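4-methyl-5(B-hydroxyethyl)-thiazole monophosphate biosynthesis enzyme (Vibrio cholerae O1 biovar El Tor, PDB 3OT1) is of unknown function but belongs to the DJ-1/PfpI family and may take part in making the thiazole phosphate precursor of thiamine. Local coordinates at residues 15-20 with 84-89; 173-178 with 201-206; 70-75 with 98-103. All coordinates share one frame; numbering follows the deposited sequence.

Overall arrangement
Starting from the N terminus, strand 11-16 of the central sheet ends within 15-20, and contact 1 closes a long loop when helix 81-88 brings 84-89 against it. Contact 3 opens inside that loop, at 70-75 on strand 74-77, and closes beyond it at 98-103 on helix 91-102, so contacts 1 and 3 cross. Strands 11-16 and 74-77 are neighbours, and the two contacts touch where Pro15 packs on Leu75. Contact 2 follows in series, joining helix 166-178 to the segment after helix 194-201. Its centre lies about 27 Å from that of contact 1, across the chain's centre, yet Leu177 touches Ala74 of contact 3.

Contact 1. Residues 15-20 with 84-89; sequences PVAHGS and AQAFAD
The ring of Phe87 meets the end of strand 11-16 edge first: Pro15 O and the carbonyl carbon of Val16 sit at its rim, near the ring plane. Phe87 CZ comes within 3.4 Å of Pro15 O, a backbone oxygen that is buried here and has no hydrogen-bond partner in the model, so the slightly positive ring edge is probably a modest electrostatic compensation. Ala17 CB and Ser20 OG approach the ring obliquely; Ser20 OG lies 4.1 Å from Phe87 CZ. Pro15 CB adds a greasy contact, 3.9 Å from the same Phe87 CZ. The ring gets there because Phe87 CG stands beside its own backbone N (chi1 -72°), which carries the aromatic group from the helix flank towards the strand.

One helix position earlier, methyl meets methyl: Ala17 CB and Ala86 CB are 3.6 Å apart, and with such small side chains the loop can come right up to the helix. That loop is a type II turn from Ala17 to Ser20. Gly19 takes the positive phi that would press a CB against the preceding carbonyl oxygen. Ser20 OG braces the turn by accepting the N-H of Ala17 at 2.9 Å, with an angle of 154° at the hydrogen.

The turn follows the C-terminal end of a central parallel strand in the DJ-1/PfpI alpha/beta fold, and helix 81-88 packs Phe87 against that end. Around this, strand 74-77 sends Leu75 and Leu77 against Pro15, and Leu77 also touches Phe87. Helix 113-119 backs helix 81-88 through Leu116 and Val117, while Thr25 of helix 22-34 packs against Val16 and Ser20.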
# COMPACT_ATOMS: atom_id res chain seq x y z
N PRO A 15 15.11 -3.70 -0.74
CA PRO A 15 15.27 -4.55 -1.92
C PRO A 15 13.91 -4.92 -2.50
O PRO A 15 12.94 -5.09 -1.77
CB PRO A 15 15.95 -5.79 -1.36
CG PRO A 15 16.61 -5.29 -0.12
CD PRO A 15 15.62 -4.36 0.46
N VAL A 16 13.87 -5.04 -3.83
CA VAL A 16 12.69 -5.50 -4.54
C VAL A 16 13.11 -6.53 -5.58
O VAL A 16 14.22 -6.48 -6.11
CB VAL A 16 11.96 -4.32 -5.22
CG1 VAL A 16 11.40 -3.40 -4.16
CG2 VAL A 16 12.84 -3.57 -6.21
N ALA A 17 12.21 -7.45 -5.87
CA ALA A 17 12.46 -8.50 -6.86
C ALA A 17 11.20 -8.75 -7.66
O ALA A 17 10.10 -8.36 -7.28
CB ALA A 17 12.88 -9.81 -6.16
N HIS A 18 11.36 -9.43 -8.78
CA HIS A 18 10.23 -9.99 -9.50
C HIS A 18 9.42 -10.81 -8.52
O HIS A 18 9.94 -11.70 -7.87
CB HIS A 18 10.75 -10.84 -10.64
CG HIS A 18 9.69 -11.40 -11.52
ND1 HIS A 18 9.94 -12.46 -12.36
CD2 HIS A 18 8.39 -11.08 -11.69
CE1 HIS A 18 8.83 -12.76 -13.02
NE2 HIS A 18 7.87 -11.94 -12.62
N GLY A 19 8.15 -10.48 -8.37
CA GLY A 19 7.29 -11.19 -7.46
C GLY A 19 7.17 -10.60 -6.08
O GLY A 19 6.42 -11.14 -5.26
N SER A 20 7.88 -9.51 -5.79
CA SER A 20 7.68 -8.83 -4.53
C SER A 20 6.25 -8.32 -4.42
O SER A 20 5.63 -7.93 -5.42
CB SER A 20 8.65 -7.66 -4.36
OG SER A 20 9.99 -8.10 -4.20
N ALA A 84 10.04 -13.25 -2.11
CA ALA A 84 10.79 -13.86 -1.01
C ALA A 84 11.69 -14.97 -1.53
O ALA A 84 12.83 -15.12 -1.10
CB ALA A 84 9.87 -14.38 0.04
N GLN A 85 11.20 -15.76 -2.49
CA GLN A 85 12.03 -16.84 -3.07
C GLN A 85 13.21 -16.24 -3.82
O GLN A 85 14.33 -16.74 -3.77
CB GLN A 85 11.21 -17.74 -4.00
CG GLN A 85 10.13 -18.58 -3.32
CD GLN A 85 10.67 -19.75 -2.51
OE1 GLN A 85 11.83 -19.77 -2.14
NE2 GLN A 85 9.81 -20.71 -2.21
N ALA A 86 12.97 -15.15 -4.55
CA ALA A 86 14.05 -14.46 -5.25
C ALA A 86 15.10 -13.94 -4.27
O ALA A 86 16.30 -14.02 -4.54
CB ALA A 86 13.51 -13.32 -6.11
N PHE A 87 14.66 -13.42 -3.13
CA PHE A 87 15.58 -12.99 -2.09
C PHE A 87 16.41 -14.17 -1.58
O PHE A 87 17.63 -14.06 -1.38
CB PHE A 87 14.81 -12.36 -0.92
CG PHE A 87 14.21 -10.98 -1.17
CD1 PHE A 87 14.46 -10.22 -2.30
CD2 PHE A 87 13.38 -10.44 -0.20
CE1 PHE A 87 13.88 -8.96 -2.44
CE2 PHE A 87 12.82 -9.19 -0.35
CZ PHE A 87 13.06 -8.46 -1.47
N ALA A 88 15.74 -15.29 -1.33
CA ALA A 88 16.42 -16.49 -0.81
C ALA A 88 17.47 -17.03 -1.77
O ALA A 88 18.47 -17.62 -1.33
CB ALA A 88 15.41 -17.58 -0.45
N ASP A 89 17.24 -16.81 -3.06
CA ASP A 89 18.11 -17.27 -4.14
C ASP A 89 19.19 -16.26 -4.52
O ASP A 89 19.98 -16.52 -5.42
CB ASP A 89 17.27 -17.59 -5.39
CG ASP A 89 16.30 -18.78 -5.20
OD1 ASP A 89 16.50 -19.64 -4.32
OD2 ASP A 89 15.34 -18.86 -5.99

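Contact 2. Residues 173-178 with 201-206; sequences MIALLA and SGFIDA
Ala175 meets two side chains of 201-206 at once. Its CB lies 4.0 Å from Ile204 CG1 and, less closely, 4.2 Å from Phe203 CD2, approaching that ring obliquely. Ile204 also lays its terminal methyl against the helix backbone, with CD1 3.8 Å from Ala175 O. Ile204 CG1 stands beside its own backbone N (chi1 -64°), and a second turn about CB-CG1 (chi2 -60°) brings CD1 back towards the helix, so the longer branch does the touching.

Next comes Leu176, whose fork works against both partners. Leu176 CG sits at the edge of the Phe203 ring, in its plane, 3.8 Å from Phe203 CE2, and the two side chains cross at about a right angle. One methyl turns to the other partner, Leu176 CD2 being 4.0 Å from Ile204 CD1. Phe203 extends its ring away from its own N (chi1 178°), which sends the CE2 edge out to the leucine. No hydrogen bond joins the segments; the contact is van der Waals packing, mostly between apolar side chains.

It pins the C-terminal segment that follows helix 194-201 to the last turns of helix 166-178. Helix 180-187 completes the cluster, with Ala183 against Ala175 and Val180 against Ile204, while Gln184 is hydrogen-bonded to Ser201 OG. On the sheet side, Leu158 of strand 157-160 packs against Leu176 and selenomethionine Met173.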
# COMPACT_ATOMS: atom_id res chain seq x y z
N MSE A 173 8.75 0.57 12.51
CA MSE A 173 10.12 0.86 12.09
C MSE A 173 10.50 2.30 12.41
O MSE A 173 11.58 2.55 12.94
CB MSE A 173 10.31 0.66 10.58
CG MSE A 173 10.36 -0.75 10.06
SE MSE A 173 10.77 -0.82 8.19
CE MSE A 173 12.22 -0.15 8.47
N ILE A 174 9.63 3.23 12.10
CA ILE A 174 9.88 4.63 12.44
C ILE A 174 10.05 4.81 13.94
O ILE A 174 10.97 5.51 14.39
CB ILE A 174 8.77 5.55 11.90
CG1 ILE A 174 8.73 5.54 10.38
CG2 ILE A 174 8.96 6.99 12.40
CD1 ILE A 174 7.38 6.00 9.80
N ALA A 175 9.16 4.21 14.72
CA ALA A 175 9.24 4.33 16.17
C ALA A 175 10.60 3.84 16.68
O ALA A 175 11.22 4.50 17.53
CB ALA A 175 8.10 3.60 16.84
N LEU A 176 11.08 2.71 16.15
CA LEU A 176 12.37 2.15 16.57
C LEU A 176 13.53 3.01 16.16
O LEU A 176 14.49 3.19 16.91
CB LEU A 176 12.54 0.74 16.00
CG LEU A 176 11.64 -0.32 16.63
CD1 LEU A 176 11.60 -1.56 15.79
CD2 LEU A 176 12.09 -0.66 18.06
N LEU A 177 13.49 3.53 14.94
CA LEU A 177 14.64 4.26 14.37
C LEU A 177 14.70 5.72 14.82
O LEU A 177 15.78 6.28 14.93
CB LEU A 177 14.61 4.20 12.85
CG LEU A 177 14.89 2.82 12.25
CD1 LEU A 177 14.55 2.79 10.78
CD2 LEU A 177 16.34 2.43 12.50
N ALA A 178 13.56 6.34 15.05
CA ALA A 178 13.48 7.79 15.22
C ALA A 178 12.60 8.22 16.38
O ALA A 178 12.50 9.41 16.63
CB ALA A 178 13.00 8.47 13.95
N SER A 201 1.12 3.90 19.44
CA SER A 201 1.49 4.82 20.51
C SER A 201 2.06 4.06 21.71
O SER A 201 2.91 4.58 22.43
CB SER A 201 0.30 5.69 20.89
OG SER A 201 0.02 6.56 19.82
N GLY A 202 1.63 2.82 21.91
CA GLY A 202 2.15 2.01 23.00
C GLY A 202 3.32 1.11 22.66
O GLY A 202 3.83 0.39 23.52
N PHE A 203 3.77 1.15 21.41
CA PHE A 203 4.72 0.15 20.90
C PHE A 203 6.06 0.19 21.62
O PHE A 203 6.59 -0.85 22.01
CB PHE A 203 4.93 0.32 19.39
CG PHE A 203 5.92 -0.64 18.82
CD1 PHE A 203 5.68 -2.00 18.77
CD2 PHE A 203 7.13 -0.19 18.35
CE1 PHE A 203 6.62 -2.86 18.25
CE2 PHE A 203 8.06 -1.05 17.84
CZ PHE A 203 7.79 -2.37 17.79
N ILE A 204 6.64 1.37 21.77
CA ILE A 204 7.95 1.46 22.42
C ILE A 204 7.84 1.15 23.92
O ILE A 204 8.71 0.48 24.49
CB ILE A 204 8.62 2.82 22.18
CG1 ILE A 204 8.91 3.01 20.68
CG2 ILE A 204 9.92 2.93 23.01
CD1 ILE A 204 9.81 1.97 20.03
N ASP A 205 6.77 1.63 24.56
CA ASP A 205 6.54 1.32 25.98
C ASP A 205 6.47 -0.18 26.22
O ASP A 205 6.96 -0.67 27.25
CB ASP A 205 5.26 1.99 26.47
CG ASP A 205 5.41 3.50 26.69
OD1 ASP A 205 6.56 4.00 26.73
OD2 ASP A 205 4.38 4.19 26.83
N ALA A 206 5.90 -0.91 25.27
CA ALA A 206 5.80 -2.37 25.36
C ALA A 206 7.16 -3.09 25.26
O ALA A 206 7.21 -4.30 25.47
CB ALA A 206 4.84 -2.90 24.31

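Contact 3. Residues 70-75 with 98-103; sequences EAFDAL and DAFSQQ
Gln103 turns its side-chain amide towards Glu70, and both of its polar atoms are engaged: OE1 accepts from Lys105 NZ, and NE2 donates to a water at 2.9 Å. That water in turn donates to Glu70 OE2 at 2.7 Å, bridging the segments, though Glu70 was modelled in two conformers and the bridge may be only partly occupied. Lys105 NZ also bonds Phe72 O, so a single ammonium ties the carbonyl of one segment to the amide of the other. Beyond CG the chain of Gln103 runs extended (chi2 178°), which lets the amide span the gap.

Beneath this polar rim lies Phe100. Leu75 CB stands almost exactly over the centre of one face, 3.6 Å from the ring centroid and 5° off the normal, a CH-pi contact. With Leu75 CG pointing away from its own N (chi1 179°), both methyls stay on the face that CB covers, over the CD2-CE2 side of the ring, Leu75 CD1 coming within 4.1 Å of Phe100 CE2. At the ring edge, near its plane, Phe72 CB meets Phe100 CZ at 3.6 Å. The ring also closes obliquely on the Ala74-Leu75 peptide, with Phe100 CE1 3.4 Å from Ala74 C.

Phe100 thus wedges helix 91-102 against strand 74-77 within a beta-alpha-beta crossover that continues to strand 106-110. With no direct hydrogen bond between the segments, the join rests on aromatic packing in the core, while the polar ties at the exposed rim run through water and Lys105.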
# COMPACT_ATOMS: atom_id res chain seq x y z
N GLU A 70 27.10 -0.03 4.92
CA GLU A 70 27.54 1.19 5.64
C GLU A 70 26.83 2.44 5.17
O GLU A 70 26.83 3.45 5.89
CB GLU A 70 29.07 1.42 5.58
CG GLU A 70 29.59 2.06 4.31
CD GLU A 70 29.65 1.11 3.13
OE1 GLU A 70 29.78 1.61 1.98
OE2 GLU A 70 29.58 -0.13 3.35
N ALA A 71 26.21 2.39 3.98
CA ALA A 71 25.46 3.53 3.45
C ALA A 71 24.04 3.61 3.99
O ALA A 71 23.30 4.51 3.61
CB ALA A 71 25.42 3.48 1.94
N PHE A 72 23.65 2.68 4.87
CA PHE A 72 22.27 2.63 5.35
C PHE A 72 22.21 2.41 6.85
O PHE A 72 23.13 1.85 7.45
CB PHE A 72 21.51 1.49 4.63
CG PHE A 72 21.52 1.65 3.14
CD1 PHE A 72 20.62 2.50 2.52
CD2 PHE A 72 22.43 0.99 2.34
CE1 PHE A 72 20.62 2.67 1.15
CE2 PHE A 72 22.44 1.16 0.98
CZ PHE A 72 21.50 2.01 0.37
N ASP A 73 21.09 2.79 7.43
CA ASP A 73 20.81 2.55 8.83
C ASP A 73 19.94 1.34 9.07
O ASP A 73 19.92 0.83 10.18
CB ASP A 73 20.16 3.79 9.42
CG ASP A 73 21.08 5.00 9.29
OD1 ASP A 73 22.21 4.95 9.81
OD2 ASP A 73 20.71 5.94 8.59
N ALA A 74 19.19 0.89 8.06
CA ALA A 74 18.29 -0.24 8.24
C ALA A 74 17.95 -0.84 6.90
O ALA A 74 18.04 -0.19 5.85
CB ALA A 74 17.02 0.18 8.98
N LEU A 75 17.56 -2.11 6.97
CA LEU A 75 17.19 -2.93 5.82
C LEU A 75 15.74 -3.35 6.01
O LEU A 75 15.40 -3.89 7.05
CB LEU A 75 18.11 -4.16 5.77
CG LEU A 75 17.87 -5.16 4.65
CD1 LEU A 75 18.13 -4.56 3.26
CD2 LEU A 75 18.68 -6.42 4.87
N ASP A 98 23.44 -10.51 6.43
CA ASP A 98 24.58 -10.72 7.31
C ASP A 98 25.27 -9.38 7.65
O ASP A 98 25.60 -9.11 8.79
CB ASP A 98 25.61 -11.63 6.65
CG ASP A 98 25.11 -13.04 6.35
OD1 ASP A 98 24.11 -13.47 6.92
OD2 ASP A 98 25.75 -13.69 5.50
N ALA A 99 25.47 -8.56 6.62
CA ALA A 99 26.20 -7.30 6.81
C ALA A 99 25.45 -6.35 7.74
O ALA A 99 26.05 -5.78 8.65
CB ALA A 99 26.51 -6.64 5.48
N PHE A 100 24.16 -6.15 7.52
CA PHE A 100 23.37 -5.27 8.36
C PHE A 100 23.33 -5.78 9.79
O PHE A 100 23.52 -5.03 10.74
CB PHE A 100 21.93 -5.12 7.84
CG PHE A 100 21.78 -4.04 6.79
CD1 PHE A 100 21.35 -2.76 7.13
CD2 PHE A 100 22.00 -4.31 5.47
CE1 PHE A 100 21.18 -1.78 6.19
CE2 PHE A 100 21.80 -3.33 4.49
CZ PHE A 100 21.40 -2.06 4.86
N SER A 101 23.06 -7.06 9.96
CA SER A 101 22.93 -7.62 11.29
C SER A 101 24.25 -7.56 12.05
O SER A 101 24.24 -7.29 13.24
CB SER A 101 22.32 -9.02 11.28
OG SER A 101 23.15 -9.93 10.62
N GLN A 102 25.36 -7.75 11.36
CA GLN A 102 26.69 -7.72 12.00
C GLN A 102 27.20 -6.30 12.21
O GLN A 102 28.23 -6.09 12.81
CB GLN A 102 27.67 -8.54 11.20
CG GLN A 102 27.33 -10.04 11.26
CD GLN A 102 28.07 -10.90 10.26
OE1 GLN A 102 29.18 -10.56 9.82
NE2 GLN A 102 27.49 -12.05 9.95
N GLN A 103 26.47 -5.31 11.74
CA GLN A 103 26.69 -3.90 12.07
C GLN A 103 25.72 -3.38 13.12
O GLN A 103 25.72 -2.20 13.43
CB GLN A 103 26.62 -3.06 10.80
CG GLN A 103 27.77 -3.36 9.89
CD GLN A 103 27.74 -2.61 8.59
OE1 GLN A 103 27.00 -1.64 8.42
NE2 GLN A 103 28.56 -3.05 7.65
O HOH W 1 29.93 -1.94 5.35